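Local coordinates for putative uncharacterized protein PH0242 (Pyrococcus horikoshii, PDB 3VU1), which forms the C-terminal globular domain of AglB, an archaeal member of the oligosaccharyltransferase family, and holds a bound calcium ion in the crystal, at residues V214-G219 against E230-N235; G275-R280 against V329-A334; Y296-N301 against R338-Q343; A334-F339 against M483-A488; G345-L350 against V477-T482. All blocks are in the same frame, centred on the assembly; numbering follows the deposited sequence.

Interaction 1: V214-G219 against E230-N235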
# COMPACT_ATOMS: atom_id res chain seq x y z
N VAL A 214 -1.09 3.29 -10.99
CA VAL A 214 -1.87 4.22 -11.78
C VAL A 214 -2.84 4.99 -10.88
O VAL A 214 -2.96 6.20 -11.01
CB VAL A 214 -2.62 3.48 -12.90
CG1 VAL A 214 -3.74 4.33 -13.44
CG2 VAL A 214 -1.68 3.09 -14.03
N LYS A 215 -3.51 4.30 -9.94
CA LYS A 215 -4.44 4.94 -9.02
C LYS A 215 -3.73 5.95 -8.13
O LYS A 215 -4.19 7.07 -8.01
CB LYS A 215 -5.14 3.93 -8.10
CG LYS A 215 -6.02 2.86 -8.72
CD LYS A 215 -6.68 2.06 -7.58
CE LYS A 215 -7.37 0.79 -8.05
NZ LYS A 215 -6.45 -0.32 -8.46
N LEU A 216 -2.64 5.54 -7.49
CA LEU A 216 -2.00 6.36 -6.47
C LEU A 216 -1.04 7.41 -7.04
O LEU A 216 -0.81 8.42 -6.40
CB LEU A 216 -1.25 5.49 -5.46
CG LEU A 216 -2.04 4.48 -4.60
CD1 LEU A 216 -1.09 3.55 -3.87
CD2 LEU A 216 -3.01 5.13 -3.63
N ALA A 217 -0.46 7.14 -8.21
CA ALA A 217 0.42 8.12 -8.87
C ALA A 217 -0.37 9.29 -9.48
O ALA A 217 0.08 10.43 -9.46
CB ALA A 217 1.27 7.45 -9.95
N PHE A 218 -1.55 8.99 -10.03
CA PHE A 218 -2.23 9.94 -10.86
C PHE A 218 -3.63 10.24 -10.38
O PHE A 218 -4.40 10.79 -11.12
CB PHE A 218 -2.26 9.42 -12.29
CG PHE A 218 -0.91 8.98 -12.79
CD1 PHE A 218 -0.69 7.65 -13.16
CD2 PHE A 218 0.16 9.89 -12.87
CE1 PHE A 218 0.58 7.24 -13.60
CE2 PHE A 218 1.42 9.48 -13.31
CZ PHE A 218 1.63 8.15 -13.67
N GLY A 219 -3.96 9.90 -9.13
CA GLY A 219 -5.35 9.94 -8.66
C GLY A 219 -6.39 9.51 -9.71
O GLY A 219 -7.26 10.30 -10.06
N GLU A 230 -12.09 2.99 -3.85
CA GLU A 230 -12.54 3.74 -2.68
C GLU A 230 -11.91 3.20 -1.39
O GLU A 230 -11.56 3.97 -0.49
CB GLU A 230 -14.07 3.73 -2.60
CG GLU A 230 -14.68 5.12 -2.47
CD GLU A 230 -16.05 5.13 -1.78
OE1 GLU A 230 -16.30 6.08 -0.98
OE2 GLU A 230 -16.86 4.19 -2.02
N LYS A 231 -11.77 1.87 -1.30
CA LYS A 231 -11.18 1.25 -0.12
C LYS A 231 -9.70 1.55 -0.07
O LYS A 231 -9.21 2.02 0.96
CB LYS A 231 -11.38 -0.25 -0.11
CG LYS A 231 -12.80 -0.72 0.11
CD LYS A 231 -12.97 -2.00 -0.68
CE LYS A 231 -12.91 -3.23 0.20
NZ LYS A 231 -14.28 -3.62 0.65
N LEU A 232 -9.02 1.28 -1.19
CA LEU A 232 -7.62 1.65 -1.32
C LEU A 232 -7.29 3.03 -0.79
O LEU A 232 -6.33 3.19 -0.04
CB LEU A 232 -7.15 1.55 -2.76
CG LEU A 232 -5.62 1.60 -2.96
CD1 LEU A 232 -4.96 0.30 -2.51
CD2 LEU A 232 -5.28 1.85 -4.42
N PHE A 233 -8.09 4.03 -1.15
CA PHE A 233 -7.78 5.40 -0.73
C PHE A 233 -7.97 5.61 0.76
O PHE A 233 -7.48 6.56 1.30
CB PHE A 233 -8.50 6.45 -1.58
CG PHE A 233 -8.09 6.45 -3.02
CD1 PHE A 233 -9.03 6.39 -4.03
CD2 PHE A 233 -6.74 6.48 -3.37
CE1 PHE A 233 -8.64 6.36 -5.38
CE2 PHE A 233 -6.35 6.47 -4.70
CZ PHE A 233 -7.30 6.40 -5.71
N SER A 234 -8.64 4.72 1.45
CA SER A 234 -8.65 4.84 2.91
C SER A 234 -7.44 4.12 3.56
O SER A 234 -7.07 4.41 4.72
CB SER A 234 -9.98 4.33 3.48
OG SER A 234 -10.07 2.91 3.42
N ASN A 235 -6.84 3.16 2.84
CA ASN A 235 -5.62 2.50 3.34
C ASN A 235 -4.32 3.29 3.12
O ASN A 235 -3.34 3.12 3.86
CB ASN A 235 -5.50 1.12 2.72
CG ASN A 235 -6.68 0.27 3.06
OD1 ASN A 235 -6.95 0.00 4.23
ND2 ASN A 235 -7.40 -0.15 2.06

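Interaction 2: G275-R280 against V329-A334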
# COMPACT_ATOMS: atom_id res chain seq x y z
N GLY A 275 -22.63 14.57 20.82
CA GLY A 275 -23.96 14.02 21.07
C GLY A 275 -24.04 12.58 20.59
O GLY A 275 -23.04 12.03 20.08
N LYS A 276 -25.23 11.96 20.73
CA LYS A 276 -25.46 10.57 20.32
C LYS A 276 -25.50 10.38 18.81
O LYS A 276 -26.06 11.20 18.09
CB LYS A 276 -26.73 9.99 20.94
CG LYS A 276 -26.57 9.73 22.42
CD LYS A 276 -27.81 9.16 23.10
CE LYS A 276 -27.61 9.22 24.61
NZ LYS A 276 -28.57 8.34 25.35
N HIS A 277 -24.92 9.28 18.34
CA HIS A 277 -25.02 8.93 16.95
C HIS A 277 -25.17 7.45 16.79
O HIS A 277 -24.68 6.65 17.61
CB HIS A 277 -23.76 9.36 16.21
CG HIS A 277 -23.59 10.85 16.06
ND1 HIS A 277 -24.02 11.52 14.95
CD2 HIS A 277 -22.94 11.79 16.88
CE1 HIS A 277 -23.67 12.84 15.07
NE2 HIS A 277 -23.02 13.00 16.25
N THR A 278 -25.82 7.05 15.72
CA THR A 278 -25.75 5.69 15.30
C THR A 278 -25.06 5.72 13.95
O THR A 278 -25.51 6.40 13.02
CB THR A 278 -27.13 5.03 15.24
OG1 THR A 278 -27.54 4.78 16.58
CG2 THR A 278 -27.10 3.70 14.52
N LEU A 279 -23.94 5.01 13.86
CA LEU A 279 -23.05 5.11 12.71
C LEU A 279 -22.90 3.76 12.05
O LEU A 279 -22.87 2.71 12.73
CB LEU A 279 -21.68 5.63 13.16
CG LEU A 279 -21.62 6.96 13.91
CD1 LEU A 279 -20.21 7.19 14.41
CD2 LEU A 279 -22.06 8.11 13.01
N ARG A 280 -22.81 3.78 10.73
CA ARG A 280 -22.44 2.62 9.97
C ARG A 280 -21.04 2.87 9.43
O ARG A 280 -20.86 3.80 8.62
CB ARG A 280 -23.43 2.36 8.83
CG ARG A 280 -23.29 0.95 8.25
CD ARG A 280 -23.98 0.81 6.91
NE ARG A 280 -25.37 0.38 7.06
CZ ARG A 280 -26.37 0.80 6.30
NH1 ARG A 280 -26.20 1.69 5.32
NH2 ARG A 280 -27.57 0.34 6.53
N VAL A 329 -22.60 5.70 19.69
CA VAL A 329 -21.58 6.41 20.44
C VAL A 329 -22.06 7.78 20.90
O VAL A 329 -22.77 8.48 20.18
CB VAL A 329 -20.27 6.50 19.61
CG1 VAL A 329 -20.44 7.32 18.32
CG2 VAL A 329 -19.11 7.03 20.47
N THR A 330 -21.67 8.16 22.11
CA THR A 330 -21.85 9.53 22.54
C THR A 330 -20.51 10.23 22.44
O THR A 330 -19.61 9.97 23.25
CB THR A 330 -22.39 9.62 23.98
OG1 THR A 330 -23.56 8.78 24.11
CG2 THR A 330 -22.75 11.07 24.30
N LEU A 331 -20.37 11.10 21.44
CA LEU A 331 -19.15 11.87 21.25
C LEU A 331 -19.12 13.15 22.08
O LEU A 331 -19.96 14.02 21.89
CB LEU A 331 -19.00 12.25 19.77
CG LEU A 331 -19.15 11.15 18.72
CD1 LEU A 331 -19.07 11.78 17.35
CD2 LEU A 331 -18.08 10.09 18.86
N PRO A 332 -18.12 13.31 22.97
CA PRO A 332 -18.00 14.56 23.70
C PRO A 332 -17.55 15.65 22.76
O PRO A 332 -17.09 15.35 21.66
CB PRO A 332 -16.87 14.28 24.68
CG PRO A 332 -16.00 13.29 23.98
CD PRO A 332 -16.95 12.43 23.18
N THR A 333 -17.67 16.89 23.21
CA THR A 333 -17.20 18.04 22.42
C THR A 333 -15.67 17.95 22.35
O THR A 333 -15.03 17.59 23.34
CB THR A 333 -17.64 19.38 23.06
OG1 THR A 333 -17.09 19.42 24.37
CG2 THR A 333 -19.17 19.47 23.24
N ALA A 334 -15.09 18.28 21.20
CA ALA A 334 -13.66 18.13 20.94
C ALA A 334 -13.40 18.61 19.54
O ALA A 334 -14.35 18.79 18.77
CB ALA A 334 -13.24 16.67 21.03

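Interaction 3: Y296-N301 against R338-Q343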
# COMPACT_ATOMS: atom_id res chain seq x y z
N TYR A 296 -12.42 1.77 19.05
CA TYR A 296 -12.53 2.95 19.90
C TYR A 296 -12.77 4.21 19.12
O TYR A 296 -12.59 4.25 17.90
CB TYR A 296 -11.28 3.18 20.70
CG TYR A 296 -10.89 2.04 21.58
CD1 TYR A 296 -10.09 1.01 21.09
CD2 TYR A 296 -11.31 1.99 22.91
CE1 TYR A 296 -9.70 -0.03 21.91
CE2 TYR A 296 -10.92 0.95 23.75
CZ TYR A 296 -10.11 -0.05 23.24
OH TYR A 296 -9.74 -1.09 24.03
N VAL A 297 -13.20 5.23 19.84
CA VAL A 297 -13.14 6.60 19.36
C VAL A 297 -12.31 7.39 20.38
O VAL A 297 -12.55 7.32 21.60
CB VAL A 297 -14.55 7.20 19.14
CG1 VAL A 297 -14.46 8.65 18.69
CG2 VAL A 297 -15.31 6.41 18.09
N TYR A 298 -11.28 8.07 19.89
CA TYR A 298 -10.49 8.97 20.73
C TYR A 298 -10.90 10.39 20.39
O TYR A 298 -10.74 10.82 19.24
CB TYR A 298 -8.99 8.81 20.46
CG TYR A 298 -8.32 7.50 20.87
CD1 TYR A 298 -9.07 6.44 21.39
CD2 TYR A 298 -6.94 7.31 20.68
CE1 TYR A 298 -8.46 5.24 21.75
CE2 TYR A 298 -6.34 6.10 21.02
CZ TYR A 298 -7.10 5.07 21.56
OH TYR A 298 -6.53 3.85 21.93
N ALA A 299 -11.44 11.12 21.36
CA ALA A 299 -11.70 12.55 21.19
C ALA A 299 -10.39 13.31 21.37
O ALA A 299 -9.64 13.05 22.31
CB ALA A 299 -12.72 13.04 22.21
N LEU A 300 -10.15 14.25 20.48
CA LEU A 300 -8.90 14.99 20.49
C LEU A 300 -9.08 16.48 20.39
O LEU A 300 -9.82 16.95 19.53
CB LEU A 300 -7.99 14.53 19.34
CG LEU A 300 -7.13 13.28 19.50
CD1 LEU A 300 -7.89 12.10 18.92
CD2 LEU A 300 -5.82 13.46 18.76
N ASN A 301 -8.37 17.19 21.25
CA ASN A 301 -8.11 18.62 21.08
C ASN A 301 -6.68 18.84 20.60
O ASN A 301 -5.73 18.75 21.39
CB ASN A 301 -8.35 19.38 22.39
CG ASN A 301 -9.83 19.45 22.78
OD1 ASN A 301 -10.70 19.56 21.92
ND2 ASN A 301 -10.10 19.39 24.07
N ARG A 338 -10.97 10.37 16.38
CA ARG A 338 -10.14 9.36 15.75
C ARG A 338 -10.68 7.97 16.06
O ARG A 338 -10.76 7.56 17.21
CB ARG A 338 -8.67 9.51 16.19
CG ARG A 338 -7.68 8.69 15.38
CD ARG A 338 -6.31 8.76 16.01
NE ARG A 338 -5.64 9.99 15.62
CZ ARG A 338 -4.65 10.55 16.29
NH1 ARG A 338 -4.20 10.00 17.42
NH2 ARG A 338 -4.12 11.69 15.84
N PHE A 339 -11.05 7.26 15.00
CA PHE A 339 -11.46 5.88 15.11
C PHE A 339 -10.24 4.94 15.16
O PHE A 339 -9.37 4.99 14.29
CB PHE A 339 -12.42 5.55 13.96
CG PHE A 339 -13.73 6.29 14.06
CD1 PHE A 339 -13.79 7.68 13.87
CD2 PHE A 339 -14.91 5.62 14.36
CE1 PHE A 339 -14.98 8.37 13.97
CE2 PHE A 339 -16.11 6.31 14.46
CZ PHE A 339 -16.15 7.69 14.26
N ILE A 340 -10.18 4.13 16.20
CA ILE A 340 -9.09 3.17 16.42
C ILE A 340 -9.54 1.71 16.36
O ILE A 340 -10.53 1.33 16.98
CB ILE A 340 -8.36 3.44 17.76
CG1 ILE A 340 -7.15 4.36 17.55
CG2 ILE A 340 -7.77 2.17 18.33
CD1 ILE A 340 -7.52 5.71 17.04
N LEU A 341 -8.80 0.89 15.62
CA LEU A 341 -8.94 -0.54 15.74
C LEU A 341 -7.76 -1.03 16.56
O LEU A 341 -6.61 -0.75 16.22
CB LEU A 341 -8.99 -1.21 14.36
CG LEU A 341 -9.30 -2.72 14.39
CD1 LEU A 341 -10.16 -3.11 13.21
CD2 LEU A 341 -8.06 -3.63 14.44
N ALA A 342 -8.01 -1.72 17.66
CA ALA A 342 -6.91 -2.34 18.40
C ALA A 342 -6.99 -3.87 18.27
O ALA A 342 -8.07 -4.46 18.42
CB ALA A 342 -6.84 -1.89 19.84
N GLN A 343 -5.85 -4.46 17.92
CA GLN A 343 -5.67 -5.90 17.81
C GLN A 343 -4.15 -6.25 17.89
O GLN A 343 -3.29 -5.37 18.09
CB GLN A 343 -6.35 -6.45 16.54
CG GLN A 343 -5.57 -6.28 15.26
CD GLN A 343 -6.21 -6.98 14.09
OE1 GLN A 343 -7.42 -7.12 14.04
NE2 GLN A 343 -5.40 -7.41 13.13

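Interaction 4: A334-F339 against M483-A488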
# COMPACT_ATOMS: atom_id res chain seq x y z
N ALA A 334 -15.09 18.28 21.20
CA ALA A 334 -13.66 18.13 20.94
C ALA A 334 -13.40 18.61 19.54
O ALA A 334 -14.35 18.79 18.77
CB ALA A 334 -13.24 16.67 21.03
N GLN A 335 -12.14 18.82 19.18
CA GLN A 335 -11.83 19.30 17.83
C GLN A 335 -12.05 18.23 16.76
O GLN A 335 -12.57 18.53 15.70
CB GLN A 335 -10.41 19.86 17.74
CG GLN A 335 -10.05 20.27 16.31
CD GLN A 335 -8.63 20.76 16.14
OE1 GLN A 335 -8.25 21.19 15.05
NE2 GLN A 335 -7.83 20.73 17.21
N LYS A 336 -11.64 16.99 17.04
CA LYS A 336 -11.79 15.92 16.07
C LYS A 336 -11.92 14.54 16.72
O LYS A 336 -11.57 14.37 17.89
CB LYS A 336 -10.64 15.93 15.07
CG LYS A 336 -9.27 15.71 15.66
CD LYS A 336 -8.26 15.56 14.54
CE LYS A 336 -6.83 15.57 15.07
NZ LYS A 336 -5.89 15.50 13.91
N TYR A 337 -12.44 13.58 15.96
CA TYR A 337 -12.56 12.18 16.44
C TYR A 337 -11.69 11.21 15.64
O TYR A 337 -11.66 11.22 14.40
CB TYR A 337 -14.02 11.71 16.51
CG TYR A 337 -14.95 12.71 17.17
CD1 TYR A 337 -15.76 13.53 16.39
CD2 TYR A 337 -15.00 12.84 18.55
CE1 TYR A 337 -16.61 14.46 16.97
CE2 TYR A 337 -15.84 13.77 19.14
CZ TYR A 337 -16.65 14.58 18.34
OH TYR A 337 -17.49 15.51 18.89
N ARG A 338 -10.97 10.37 16.38
CA ARG A 338 -10.14 9.36 15.75
C ARG A 338 -10.68 7.97 16.06
O ARG A 338 -10.76 7.56 17.21
CB ARG A 338 -8.67 9.51 16.19
CG ARG A 338 -7.68 8.69 15.38
CD ARG A 338 -6.31 8.76 16.01
NE ARG A 338 -5.64 9.99 15.62
CZ ARG A 338 -4.65 10.55 16.29
NH1 ARG A 338 -4.20 10.00 17.42
NH2 ARG A 338 -4.12 11.69 15.84
N PHE A 339 -11.05 7.26 15.00
CA PHE A 339 -11.46 5.88 15.11
C PHE A 339 -10.24 4.94 15.16
O PHE A 339 -9.37 4.99 14.29
CB PHE A 339 -12.42 5.55 13.96
CG PHE A 339 -13.73 6.29 14.06
CD1 PHE A 339 -13.79 7.68 13.87
CD2 PHE A 339 -14.91 5.62 14.36
CE1 PHE A 339 -14.98 8.37 13.97
CE2 PHE A 339 -16.11 6.31 14.46
CZ PHE A 339 -16.15 7.69 14.26
N MET A 483 -8.04 4.35 11.91
CA MET A 483 -8.92 3.98 10.81
C MET A 483 -9.34 5.18 9.99
O MET A 483 -9.47 5.10 8.78
CB MET A 483 -10.14 3.19 11.29
CG MET A 483 -9.87 2.06 12.26
SD MET A 483 -11.34 1.02 12.51
CE MET A 483 -11.39 0.13 10.95
N ILE A 484 -9.59 6.29 10.68
CA ILE A 484 -10.07 7.55 10.06
C ILE A 484 -10.08 8.61 11.15
O ILE A 484 -10.21 8.28 12.33
CB ILE A 484 -11.49 7.42 9.42
CG1 ILE A 484 -11.79 8.61 8.47
CG2 ILE A 484 -12.55 7.24 10.52
CD1 ILE A 484 -12.96 8.45 7.51
N GLU A 485 -9.88 9.86 10.74
CA GLU A 485 -10.08 11.04 11.59
C GLU A 485 -11.22 11.90 11.04
O GLU A 485 -11.25 12.26 9.86
CB GLU A 485 -8.81 11.87 11.66
CG GLU A 485 -7.67 11.10 12.28
CD GLU A 485 -6.47 11.97 12.61
OE1 GLU A 485 -6.07 12.78 11.74
OE2 GLU A 485 -5.94 11.84 13.74
N VAL A 486 -12.18 12.19 11.91
CA VAL A 486 -13.36 12.97 11.54
C VAL A 486 -13.37 14.23 12.40
O VAL A 486 -13.30 14.15 13.65
CB VAL A 486 -14.67 12.16 11.76
CG1 VAL A 486 -15.90 12.98 11.41
CG2 VAL A 486 -14.66 10.89 10.92
N SER A 487 -13.42 15.38 11.73
CA SER A 487 -13.56 16.67 12.43
C SER A 487 -14.90 16.74 13.11
O SER A 487 -15.92 16.27 12.55
CB SER A 487 -13.49 17.82 11.45
OG SER A 487 -12.20 17.91 10.90
N ALA A 488 -14.93 17.33 14.30
CA ALA A 488 -16.20 17.69 14.92
C ALA A 488 -16.85 18.90 14.22
O ALA A 488 -16.19 19.72 13.59
CB ALA A 488 -16.02 17.91 16.40

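Interaction 5: G345-L350 against V477-T482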
# COMPACT_ATOMS: atom_id res chain seq x y z
N GLY A 345 -0.47 -7.12 16.79
CA GLY A 345 0.38 -6.88 15.65
C GLY A 345 1.78 -6.46 16.01
O GLY A 345 2.08 -6.28 17.18
N PRO A 346 2.64 -6.29 14.99
CA PRO A 346 4.06 -6.08 15.24
C PRO A 346 4.42 -4.64 15.48
O PRO A 346 3.86 -3.75 14.82
CB PRO A 346 4.71 -6.56 13.95
CG PRO A 346 3.66 -6.42 12.89
CD PRO A 346 2.34 -6.60 13.58
N VAL A 347 5.35 -4.42 16.42
CA VAL A 347 5.97 -3.13 16.67
C VAL A 347 7.44 -3.36 16.90
O VAL A 347 7.87 -4.51 17.10
CB VAL A 347 5.41 -2.38 17.92
CG1 VAL A 347 4.03 -1.78 17.68
CG2 VAL A 347 5.40 -3.27 19.15
N GLY A 348 8.21 -2.27 16.91
CA GLY A 348 9.62 -2.34 17.24
C GLY A 348 10.51 -2.39 16.01
O GLY A 348 10.34 -3.25 15.15
N VAL A 349 11.46 -1.46 15.94
CA VAL A 349 12.49 -1.44 14.91
C VAL A 349 13.83 -1.79 15.57
O VAL A 349 14.14 -1.29 16.66
CB VAL A 349 12.54 -0.02 14.28
CG1 VAL A 349 13.57 0.08 13.17
CG2 VAL A 349 11.20 0.31 13.69
N LEU A 350 14.62 -2.66 14.93
CA LEU A 350 15.99 -2.96 15.45
C LEU A 350 16.87 -1.73 15.42
O LEU A 350 16.98 -1.08 14.38
CB LEU A 350 16.65 -4.10 14.67
CG LEU A 350 15.80 -5.36 14.76
CD1 LEU A 350 16.39 -6.43 13.86
CD2 LEU A 350 15.63 -5.85 16.20
N VAL A 477 2.10 -7.13 20.11
CA VAL A 477 1.43 -6.37 21.16
C VAL A 477 -0.00 -6.11 20.73
O VAL A 477 -0.34 -6.34 19.55
CB VAL A 477 2.11 -5.02 21.39
CG1 VAL A 477 3.56 -5.21 21.83
CG2 VAL A 477 2.06 -4.16 20.13
N GLU A 478 -0.86 -5.66 21.66
CA GLU A 478 -2.14 -5.03 21.29
C GLU A 478 -1.74 -3.70 20.72
O GLU A 478 -1.17 -2.86 21.42
CB GLU A 478 -3.08 -4.79 22.47
CG GLU A 478 -4.10 -5.90 22.70
CD GLU A 478 -5.30 -5.89 21.74
OE1 GLU A 478 -5.47 -6.89 21.01
OE2 GLU A 478 -6.10 -4.92 21.75
N LYS A 479 -2.01 -3.53 19.44
CA LYS A 479 -1.55 -2.36 18.72
C LYS A 479 -2.78 -1.54 18.35
O LYS A 479 -3.85 -2.11 18.07
CB LYS A 479 -0.78 -2.82 17.47
CG LYS A 479 0.07 -1.77 16.79
CD LYS A 479 0.66 -2.30 15.50
CE LYS A 479 1.55 -1.24 14.87
NZ LYS A 479 2.13 -1.68 13.57
N GLU A 480 -2.62 -0.21 18.37
CA GLU A 480 -3.66 0.71 17.91
C GLU A 480 -3.47 1.10 16.45
O GLU A 480 -2.39 1.46 16.04
CB GLU A 480 -3.62 1.98 18.73
CG GLU A 480 -3.97 1.78 20.19
CD GLU A 480 -3.44 2.93 21.02
OE1 GLU A 480 -2.24 3.26 20.86
OE2 GLU A 480 -4.22 3.52 21.82
N TYR A 481 -4.53 1.03 15.67
CA TYR A 481 -4.52 1.41 14.28
C TYR A 481 -5.45 2.58 14.07
O TYR A 481 -6.54 2.62 14.65
CB TYR A 481 -5.00 0.24 13.46
CG TYR A 481 -4.06 -0.96 13.53
CD1 TYR A 481 -4.30 -2.03 14.41
CD2 TYR A 481 -2.93 -1.03 12.70
CE1 TYR A 481 -3.45 -3.13 14.45
CE2 TYR A 481 -2.07 -2.10 12.75
CZ TYR A 481 -2.33 -3.15 13.61
OH TYR A 481 -1.44 -4.20 13.62
N THR A 482 -5.02 3.56 13.27
CA THR A 482 -5.87 4.69 12.94
C THR A 482 -6.72 4.33 11.74
O THR A 482 -6.17 4.05 10.65
CB THR A 482 -5.05 5.94 12.63
OG1 THR A 482 -4.57 6.47 13.87
CG2 THR A 482 -5.92 7.00 11.96

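Interaction 1: V214-G219 against E230-N235
Leu232 sends its CD2 methyl into the angle between Lys215 and Leu216. CD2 lies 3.5 Å from Lys215 CD, against the aliphatic part of the lysine, and 4.1 Å from Leu216 CD2. Its CG is anti to the backbone N (chi1 -167°), which carries the branch toward the other helix. The lysine ammonium takes no part in this apolar contact: beyond the leucine its NZ turns away to hydrogen-bond Thr210 O and Asn212 OD1 and to form a salt bridge with Asp71. The Leu232 side chain is about 9 Å from the bound calcium ion, whose site is made by Glu76, Ala285, His319 and Glu322. Next in sequence, Phe233 reaches across with the far end of its ring. CE2 lies 3.8 Å from Leu216 CD2, while CZ approaches Lys215 O at 3.9 Å, with the oxygen at the ring edge, near its plane. Two short helices, 212-218 and 228-235, thus cross at -58° with axes 11.2 Å apart, the gap bridged mainly by side chains. Ser234 packs on Ala254 and Tyr256 of strand 253-262, and its OG donates back to Lys231 O over 2.8 Å, on a lone pair in the carbonyl plane.

Interaction 2: G275-R280 against V329-A334
Gly275 and Leu331 exchange both of their backbone bonds: Gly275 N donates to Leu331 O over 2.9 Å, and Leu331 N returns a bond of 3.1 Å to Gly275 O. Two residues along, His277 and Val329 repeat the exchange. There His277 N reaches Val329 O at 2.9 Å and Val329 N meets His277 O at 3.1 Å. Between these two hydrogen-bonded pairs lies the non-hydrogen-bonded pair Lys276 and Thr330, where Lys276 CA adds a C-H...O contact of 3.4 Å to Val329 O, an oxygen that already accepts the His277 amide. The strands, 275-285 and 325-331, are neighbours in a four-stranded antiparallel sheet, and their segments run at 142° to each other.

On the face of Lys276 and Thr330 the contact is thin, the lysine passing Thr330 OG1 with its CG before its extended chain leads away. The face of His277, Val329, Leu279 and Leu331 is buried. Leu331 CD1 stands 3.9 Å from His277 CD2, its side chain nearly at right angles to the histidine, and Leu279 CD1 packs on Val329 CG1 at the same distance. Both imidazole nitrogens find acceptors outside the segments, NE2 at Ser273 O and ND1 at the Asp260 carboxylate. Just past the strand, Pro332 O accepts from Tyr337 OH. With an oxygen acceptor at each nitrogen and one of them anionic, the buried His277 ring would probably be stabilised in its doubly protonated, positively charged form.

Interaction 3: Y296-N301 against R338-Q343
Ile340 lies between two tyrosines of the opposite strand, and its branches meet them differently. CG1 makes a CH-pi contact over one face of the Tyr298 ring, offset toward the rim, 4.2 Å from the ring centroid; the side chains cross nearly at a right angle. CG2, anti to the backbone N (chi1 to CG1 is -93°), instead meets Tyr296 CD1 at 3.8 Å. Farther out on the same ring, Tyr296 CE1 touches Ala342 CB, which approaches at the ring edge.

On the same face, Leu300 packs on Arg338. Its CD2 is set over one face of the guanidinium, 3.8 Å from Arg338 NH2, and its CD1 meets Arg338 CB, so the two methyls touch the base and the guanidinium of an arginine that crosses the leucine obliquely. The polar ends are held elsewhere: Arg338 NE by Glu485 and Tyr298 OH by Glu480, both on strand 464-487.

The other face carries Val297 and Phe339, which run side by side in the same direction. Val297 CG2 stands over the phenyl face, 4.0 Å from its centroid and 22° off the ring normal. The backbone pairs that flank Val297 and Phe339 are closed by Tyr296 N to Ile340 O and Tyr298 N to Arg338 O, each at 2.8 Å, and by the reverse bonds. This is the regular alternation of a twisted antiparallel sheet: strands 293-301 and 336-356 are adjacent in the large antiparallel sheet, both segments, 296-301 and 338-343, fall within the Peripheral 1 domain of the oligosaccharyltransferases, and Val297 and Phe339 face a second, four-stranded sheet.

Interaction 4: A334-F339 against M483-A488
Both donors of Arg338 that meet Glu485, NE and NH2, converge on one oxygen. NE reaches Glu485 OE2 at 2.7 Å from the anti side, and NH2 reaches the same OE2 at 2.8 Å, nearly in line with its C-O bond. Guanidinium and carboxylate are almost coplanar, 14° apart. A bend at chi3 of Arg338 (-81°) turns NE and NH2 to the acid. Lys336 adds a weak bond from NZ to the other oxygen, Glu485 OE1, at 3.5 Å, so that one carboxylate joins two cations in a salt-bridge network.

The opposite face is largely apolar. Phe339 CD1 packs on Ile484 CG2 at 3.6 Å, the two side chains lying side by side, and Phe339 CE1 meets Val486 CG2. Tyr337 CE1 rests 3.5 Å from Ala488 CB. Tyr337 and Val486 form a hydrogen-bonded antiparallel pair, and Ala488 N donates to Gln335 O at 3.0 Å. A classic beta bulge opens strand 336-356, with Gln335 and Lys336 set opposite the single residue Leu300. That strand runs between strands 293-301 and 464-487, and the apolar face of Phe339, Ile484 and Val486 packs against strand 253-262.

Interaction 5: G345-L350 against V477-T482
Gly345 and Val477 form one antiparallel hydrogen-bonded pair, with Gly345 N to Val477 O at 2.9 Å and Val477 N to Gly345 O at 3.1 Å. Beyond it the segments diverge, their strand axes standing 86° apart. The pair belongs to the long strands 336-356 and 464-487 of the large antiparallel sheet, the first interrupted around Gly348. Farther on, Val347 still bonds to this partner strand, at Phe475.

Val347 and Val477 cross nearly at a right angle, with Val347 CG2 3.6 Å from Val477 CG2. Tyr385 lies against both. The other methyl, Val347 CG1, meets Lys479 CE at 3.8 Å as the two side chains pass antiparallel. Extended from CG outward, Lys479 puts its NZ 3.0 Å from Pro346 O, nearly in line with that carbonyl. Glu80 gives NZ a second, anionic partner and also bonds Tyr481 OH, so one acid holds the ends of both side chains and probably offsets the lysine charge. Tyr481 OH itself comes to 3.8 Å from Gly345 CA.

In the fold
Strand 336-356 joins interactions 3, 4 and 5: it pairs with strand 293-301 in interaction 3 and with strand 464-487 in the other two. Interactions 3 and 4 share Arg338 and Phe339, their centres 8 Å apart, while interaction 5 lies nested along the chain inside the loop closed by interaction 4, their centres 21 Å apart. Interaction 2, in the four-stranded sheet, precedes interaction 4, shares Ala334 with it and touches it where Leu279 meets Phe339, bringing the two sheets face to face. Interaction 1 comes first in the chain and stands apart, a helix pair 21 to 29 Å from the others between centres. By pairing with strand 464-487, strand 336-356 joins segments more than 120 residues apart in the chain.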